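Local atomic coordinates of Lmo0181 protein (Listeria monocytogenes serovar 1/2a, PDB entry 5F7V), a protein that binds cycloalternan as the substrate-binding protein, probably lipid-anchored, of an ABC transporter and probably delivers it for uptake. Residues 193-196 with 197-201; 163-166 with 167-170. One frame throughout, in Å; residues are numbered along the deposited sequence. Where two conformers were deposited one is given.

Interaction 1 of 2, residues 193-196 with 197-201; sequences IFNE and DLTET
Asp197 OD1 and Asn195 ND2 are linked through Thr199 OG1. The hydroxyl donates to Asp197 OD1 at 2.7 Å, and OG1 in turn accepts Asn195 ND2 at 3.0 Å. The threonine oxygen lies close to the amide plane, and the amide and carboxylate planes stand 66° apart. Leu198 N donates to Asn195 O at 3.2 Å, from above the carbonyl plane, and closes a type I turn from Asn195 to Leu198. The stretch makes a hairpin-like turn: Leu198 has a left-handed backbone, and Phe194 and Thr201 form a single bridge at its open end. Asn195 CG sits between its own N and carbonyl carbon (chi1 66°), which turns the amide in to the loop N-H groups. Thr199 N meets Asn195 OD1 in plane on a lone pair at 2.9 Å. Glu200 N donates to the same oxygen from above the amide plane, so it accepts from at least these two N-H groups. Glu200 O accepts Asn195 N at 3.1 Å and lies at the edge of the Phe194 ring. A chi1 of 177° swings Thr201 OG1 away from its own N, and it donates to Ile193 O at 2.7 Å. The Phe194 ring extends to Ile393 and Met397 of helix 382-397.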
loop_
_atom_site.group_PDB
_atom_site.type_symbol
_atom_site.label_atom_id
_atom_site.label_comp_id
_atom_site.label_asym_id
_atom_site.label_seq_id
_atom_site.Cartn_x
_atom_site.Cartn_y
_atom_site.Cartn_z
ATOM N N ILE A 193 8.837 6.837 13.400
ATOM C CA ILE A 193 10.097 6.680 12.684
ATOM C C ILE A 193 10.836 7.999 12.731
ATOM O O ILE A 193 12.025 7.989 13.098
ATOM C CB ILE A 193 9.887 6.279 11.202
ATOM C CG1 ILE A 193 8.960 5.060 11.111
ATOM C CG2 ILE A 193 11.227 6.106 10.502
ATOM C CD1 ILE A 193 9.441 3.832 11.821
ATOM N N PHE A 194 10.214 9.133 12.445
ATOM C CA PHE A 194 10.882 10.433 12.457
ATOM C C PHE A 194 10.194 11.383 13.410
ATOM O O PHE A 194 9.051 11.198 13.825
ATOM C CB PHE A 194 10.869 11.085 11.078
ATOM C CG PHE A 194 11.593 10.293 10.040
ATOM C CD1 PHE A 194 12.985 10.363 9.940
ATOM C CD2 PHE A 194 10.875 9.541 9.112
ATOM C CE1 PHE A 194 13.642 9.645 8.964
ATOM C CE2 PHE A 194 11.539 8.832 8.151
ATOM C CZ PHE A 194 12.907 8.876 8.059
ATOM N N ASN A 195 10.901 12.431 13.787
ATOM C CA ASN A 195 10.272 13.579 14.438
ATOM C C ASN A 195 9.443 14.392 13.453
ATOM O O ASN A 195 9.410 14.085 12.268
ATOM C CB ASN A 195 11.286 14.400 15.229
ATOM C CG ASN A 195 12.324 15.084 14.364
ATOM O OD1 ASN A 195 12.306 14.938 13.137
ATOM N ND2 ASN A 195 13.205 15.878 14.982
ATOM N N GLU A 196 8.785 15.450 13.937
ATOM C CA GLU A 196 7.769 16.098 13.111
ATOM C C GLU A 196 8.302 16.793 11.867
ATOM O O GLU A 196 7.647 16.850 10.840
ATOM C CB GLU A 196 6.913 17.051 13.951
ATOM C CG GLU A 196 7.609 18.300 14.406
ATOM C CD GLU A 196 7.465 19.473 13.451
ATOM O OE1 GLU A 196 8.211 20.421 13.720
ATOM O OE2 GLU A 196 6.670 19.451 12.476
ATOM N N ASP A 197 9.522 17.285 11.954
ATOM C CA ASP A 197 10.167 17.984 10.845
ATOM C C ASP A 197 11.251 17.198 10.117
ATOM O O ASP A 197 12.039 17.782 9.377
ATOM C CB ASP A 197 10.673 19.351 11.350
ATOM C CG ASP A 197 11.851 19.272 12.278
ATOM O OD1 ASP A 197 12.214 18.172 12.720
ATOM O OD2 ASP A 197 12.493 20.316 12.504
ATOM N N LEU A 198 11.320 15.904 10.380
ATOM C CA LEU A 198 12.165 15.032 9.585
ATOM C C LEU A 198 13.627 15.391 9.717
ATOM O O LEU A 198 14.377 15.389 8.742
ATOM C CB LEU A 198 11.679 15.035 8.123
ATOM C CG LEU A 198 10.187 14.769 7.946
ATOM C CD1 LEU A 198 9.837 14.911 6.476
ATOM C CD2 LEU A 198 9.880 13.375 8.464
ATOM N N THR A 199 14.035 15.710 10.941
ATOM C CA THR A 199 15.423 16.008 11.252
ATOM C C THR A 199 16.088 15.014 12.215
ATOM O O THR A 199 17.282 15.107 12.512
ATOM C CB THR A 199 15.595 17.411 11.866
ATOM O OG1 THR A 199 14.812 17.492 13.049
ATOM C CG2 THR A 199 15.205 18.531 10.864
ATOM N N GLU A 200 15.315 14.083 12.744
ATOM C CA GLU A 200 15.846 13.018 13.595
ATOM C C GLU A 200 14.995 11.781 13.394
ATOM O O GLU A 200 13.826 11.904 13.014
ATOM C CB GLU A 200 15.800 13.400 15.091
ATOM C CG GLU A 200 16.614 14.617 15.489
ATOM C CD GLU A 200 18.082 14.464 15.313
ATOM O OE1 GLU A 200 18.595 13.341 15.219
ATOM O OE2 GLU A 200 18.777 15.498 15.220
ATOM N N THR A 201 15.546 10.617 13.706
ATOM C CA THR A 201 14.770 9.392 13.785
ATOM C C THR A 201 14.703 8.913 15.229
ATOM O O THR A 201 15.668 8.952 15.985
ATOM C CB THR A 201 15.318 8.297 12.860
ATOM O OG1 THR A 201 14.560 7.105 13.028
ATOM C CG2 THR A 201 16.753 7.942 13.129
#

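Interaction 2 of 2, residues 163-166 with 167-170; sequences LTDA and KNKV
Asp165 and Val170 pair as antiparallel neighbours through two backbone bonds: Asp165 N to Val170 O at 2.9 Å and Val170 N to Asp165 O at 3.2 Å. Asp165 O also takes a weak bond from Asn168 N, while Lys169 N donates to Ala166 O at 3.1 Å. The CG of Asp165 is anti to the backbone N (chi1 -178°), which places the carboxylate between Lys167 NZ and Asn168 ND2. Lys167 NZ forms a salt bridge with Asp165 OD1 at 2.9 Å, on the syn lone pair of that oxygen. The lysine chain runs extended past OD1 and bends only at its last torsion, which brings NZ back to the oxygen. A water donates to the same OD1 and accepts from Lys167 N. Two residues, Lys169 and Val170, lie opposite the single Asp165. This is a G1 beta bulge, here with a lysine in the left-handed backbone conformation at its first position. The other carboxylate oxygen, Asp165 OD2, is met by Asn168 ND2 at 2.9 Å. The bond is nearly straight at 168°, but it arrives from above the carboxylate plane, and the two flat groups stand 82° apart. Both oxygens are thus held, which should limit rotation of the carboxylate. Val170 CG1 lies 3.6 Å from Leu163 O, and the same side chain touches Leu138 of helix 136-142.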
loop_
_atom_site.group_PDB
_atom_site.type_symbol
_atom_site.label_atom_id
_atom_site.label_comp_id
_atom_site.label_asym_id
_atom_site.label_seq_id
_atom_site.Cartn_x
_atom_site.Cartn_y
_atom_site.Cartn_z
ATOM N N LEU A 163 -4.956 -21.021 16.800
ATOM C CA LEU A 163 -5.218 -21.359 15.413
ATOM C C LEU A 163 -4.022 -21.980 14.726
ATOM O O LEU A 163 -4.162 -22.428 13.591
ATOM C CB LEU A 163 -5.690 -20.124 14.638
ATOM C CG LEU A 163 -7.106 -19.662 15.008
ATOM C CD1 LEU A 163 -7.321 -18.176 14.729
ATOM C CD2 LEU A 163 -8.173 -20.529 14.422
ATOM N N THR A 164 -2.874 -22.002 15.367
ATOM C CA THR A 164 -1.694 -22.661 14.760
ATOM C C THR A 164 -1.769 -24.151 14.975
ATOM O O THR A 164 -2.007 -24.604 16.086
ATOM C CB THR A 164 -0.433 -22.050 15.381
ATOM O OG1 THR A 164 -0.415 -20.647 15.050
ATOM C CG2 THR A 164 0.805 -22.725 14.808
ATOM N N ASP A 165 -1.570 -24.902 13.892
ATOM C CA ASP A 165 -1.620 -26.366 13.912
ATOM C C ASP A 165 -0.419 -26.835 13.112
ATOM O O ASP A 165 -0.474 -26.989 11.885
ATOM C CB ASP A 165 -2.944 -26.831 13.322
ATOM C CG ASP A 165 -3.097 -28.329 13.339
ATOM O OD1 ASP A 165 -2.230 -29.082 13.871
ATOM O OD2 ASP A 165 -4.146 -28.746 12.793
ATOM N N ALA A 166 0.692 -26.927 13.823
ATOM C CA ALA A 166 1.992 -27.105 13.172
ATOM C C ALA A 166 2.055 -28.352 12.308
ATOM O O ALA A 166 2.566 -28.279 11.202
ATOM C CB ALA A 166 3.126 -27.113 14.193
ATOM N N LYS A 167 1.479 -29.459 12.749
ATOM C CA LYS A 167 1.606 -30.672 11.932
ATOM C C LYS A 167 0.900 -30.584 10.593
ATOM O O LYS A 167 1.287 -31.272 9.649
ATOM C CB LYS A 167 1.101 -31.883 12.719
ATOM C CG LYS A 167 -0.418 -31.935 12.842
ATOM C CD LYS A 167 -0.845 -33.029 13.780
ATOM C CE LYS A 167 -2.350 -33.010 13.876
ATOM N NZ LYS A 167 -2.896 -31.839 14.559
ATOM N N ASN A 168 -0.129 -29.745 10.518
ATOM C CA ASN A 168 -0.880 -29.559 9.303
ATOM C C ASN A 168 -0.491 -28.326 8.512
ATOM O O ASN A 168 -1.149 -27.956 7.530
ATOM C CB ASN A 168 -2.373 -29.536 9.657
ATOM C CG ASN A 168 -2.915 -30.896 9.929
ATOM O OD1 ASN A 168 -2.582 -31.845 9.240
ATOM N ND2 ASN A 168 -3.726 -31.016 10.964
ATOM N N LYS A 169 0.619 -27.705 8.910
ATOM C CA LYS A 169 1.159 -26.549 8.199
ATOM C C LYS A 169 0.187 -25.389 8.166
ATOM O O LYS A 169 0.050 -24.712 7.126
ATOM C CB LYS A 169 1.662 -26.914 6.790
ATOM C CG LYS A 169 2.519 -28.167 6.702
ATOM C CD LYS A 169 3.764 -28.111 7.584
ATOM C CE LYS A 169 4.635 -26.882 7.432
ATOM N NZ LYS A 169 5.287 -26.798 6.104
ATOM N N VAL A 170 -0.509 -25.198 9.291
ATOM C CA VAL A 170 -1.431 -24.057 9.422
ATOM C C VAL A 170 -0.856 -23.106 10.462
ATOM O O VAL A 170 -0.500 -23.524 11.563
ATOM C CB VAL A 170 -2.851 -24.508 9.799
ATOM C CG1 VAL A 170 -3.748 -23.317 10.109
ATOM C CG2 VAL A 170 -3.464 -25.378 8.726
HETATM O O HOH W 1 0.339 -29.840 15.349
#

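How the interactions relate
From the N terminus, interaction 2 comes first. It closes the loop in which the chain leaves helix 153-163 and turns into strand 171-174, which runs parallel to strand 245-251 in the sheet. Helix 179-187 follows. Interaction 1 then closes a turn within the longer loop between that helix and helix 206-220. The two contacts lie in series; they neither nest nor cross. The centres of interactions 1 and 2 are about 41 Å apart, and the nearest atoms of interactions 1 and 2 about 27 Å. Interaction 2 is at the surface, against helix 136-142. Interaction 1 joins helix 179-187 to helix 382-397 near the C terminus, and the side chain of Ile193 is about 12 Å from a bound glucose unit.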